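Local structure of uncharacterized protein RPA4178 (Rhodopseudomonas palustris, 3LAG) at residues B[51-54]-B[55-59]. The protein is of unknown function but belongs to the cupin family and binds a nickel ion in its barrel, as well as calcium. Residues are numbered along the deposited sequence; the frame is centred on the assembly and turned at random.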
loop_
_atom_site.group_PDB
_atom_site.type_symbol
_atom_site.label_atom_id
_atom_site.label_comp_id
_atom_site.label_asym_id
_atom_site.label_seq_id
_atom_site.Cartn_x
_atom_site.Cartn_y
_atom_site.Cartn_z
ATOM N N ILE B 51 -3.180 -0.105 20.134
ATOM C CA ILE B 51 -2.773 -1.497 20.038
ATOM C C ILE B 51 -2.811 -2.086 21.435
ATOM O O ILE B 51 -2.178 -1.547 22.352
ATOM C CB ILE B 51 -1.337 -1.638 19.492
ATOM C CG1 ILE B 51 -1.227 -0.945 18.128
ATOM C CG2 ILE B 51 -0.945 -3.111 19.417
ATOM C CD1 ILE B 51 0.144 -1.039 17.480
ATOM N N VAL B 52 -3.576 -3.161 21.611
ATOM C CA VAL B 52 -3.668 -3.831 22.902
ATOM C C VAL B 52 -2.847 -5.108 22.839
ATOM O O VAL B 52 -3.112 -6.002 22.024
ATOM C CB VAL B 52 -5.110 -4.180 23.288
ATOM C CG1 VAL B 52 -5.157 -4.693 24.739
ATOM C CG2 VAL B 52 -6.027 -2.975 23.097
ATOM N N ALA B 53 -1.810 -5.157 23.672
ATOM C CA ALA B 53 -0.910 -6.297 23.722
ATOM C C ALA B 53 -1.592 -7.438 24.467
ATOM O O ALA B 53 -2.594 -7.222 25.148
ATOM C CB ALA B 53 0.390 -5.902 24.419
ATOM N N PRO B 54 -1.056 -8.663 24.340
ATOM C CA PRO B 54 -1.675 -9.783 25.058
ATOM C C PRO B 54 -1.796 -9.549 26.570
ATOM O O PRO B 54 -2.708 -10.109 27.176
ATOM C CB PRO B 54 -0.732 -10.954 24.759
ATOM C CG PRO B 54 -0.107 -10.604 23.451
ATOM C CD PRO B 54 0.042 -9.103 23.462
ATOM N N ASP B 55 -0.919 -8.738 27.162
ATOM C CA ASP B 55 -0.981 -8.495 28.605
ATOM C C ASP B 55 -1.995 -7.423 28.987
ATOM O O ASP B 55 -2.118 -7.058 30.157
ATOM C CB ASP B 55 0.405 -8.177 29.197
ATOM C CG ASP B 55 0.887 -6.776 28.862
ATOM O OD1 ASP B 55 0.267 -6.112 28.013
ATOM O OD2 ASP B 55 1.894 -6.335 29.448
ATOM N N GLY B 56 -2.720 -6.914 27.997
ATOM C CA GLY B 56 -3.762 -5.945 28.262
ATOM C C GLY B 56 -3.295 -4.505 28.258
ATOM O O GLY B 56 -4.120 -3.590 28.276
ATOM N N THR B 57 -1.980 -4.288 28.235
ATOM C CA THR B 57 -1.463 -2.921 28.152
ATOM C C THR B 57 -1.654 -2.358 26.746
ATOM O O THR B 57 -1.737 -3.106 25.773
ATOM C CB THR B 57 0.020 -2.778 28.623
ATOM O OG1 THR B 57 0.894 -3.520 27.765
ATOM C CG2 THR B 57 0.180 -3.270 30.056
ATOM N N ARG B 58 -1.730 -1.035 26.666
ATOM C CA ARG B 58 -2.078 -0.349 25.432
ATOM C C ARG B 58 -1.045 0.684 25.043
ATOM O O ARG B 58 -0.427 1.320 25.903
ATOM C CB ARG B 58 -3.422 0.365 25.583
ATOM C CG ARG B 58 -4.605 -0.554 25.765
ATOM C CD ARG B 58 -5.891 0.245 25.889
ATOM N NE ARG B 58 -7.064 -0.625 25.878
ATOM C CZ ARG B 58 -8.276 -0.239 25.499
ATOM N NH1 ARG B 58 -8.482 1.010 25.096
ATOM N NH2 ARG B 58 -9.283 -1.105 25.521
ATOM N N SER B 59 -0.902 0.869 23.741
ATOM C CA SER B 59 -0.059 1.918 23.200
ATOM C C SER B 59 -0.779 2.503 21.994
ATOM O O SER B 59 -1.750 1.934 21.502
ATOM C CB SER B 59 1.313 1.367 22.811
ATOM O OG SER B 59 1.194 0.331 21.852
HETATM O O HOH W 1 0.515 -2.082 22.875
#
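I51 and S59 pair through both of their backbone groups: I51 N donates to S59 O at 2.8 Å and S59 N returns a longer bond to I51 O. Two residues on, A53 N meets T57 O at 2.9 Å. The chain reverses in a type I turn from A53 to G56, closed by G56 N reaching A53 O (2.9 Å) from well above the carbonyl plane; with the A53-T57 bond this makes a 3:5 hairpin loop with a G1 beta bulge at G56. P54 suits the second position because its ring fixes phi near -55°, and the bulge takes glycine for its left-handed backbone (phi +89°). D55 holds the outgoing end of the turn, its short acidic side chain able to reach a main-chain N-H. With CG between the backbone N and the carbonyl carbon (chi1 75°), the carboxylate lies over its own backbone, where OD1 receives both donors of T57: OG1 on its syn lone pair at 2.7 Å, and N from above the carboxylate plane, forming an Asx turn. This is the turn end of the beta hairpin formed by strands 47-52 and 58-63 of the cupin fold. A water bridges I51 O and S59 OG, a hydroxyl suited to this exposed position. On the other face V52 and R58, a non-hydrogen-bonded pair, run side by side, V52 CG2 lying 3.8 Å from R58 NE, obliquely to the guanidinium. The extended aliphatic part of R58 suits this neighbour, while its NH1 makes a weak, long ion pair with E82. Beyond the hairpin, I51 packs on H77, a nickel ligand, and V52 on R80.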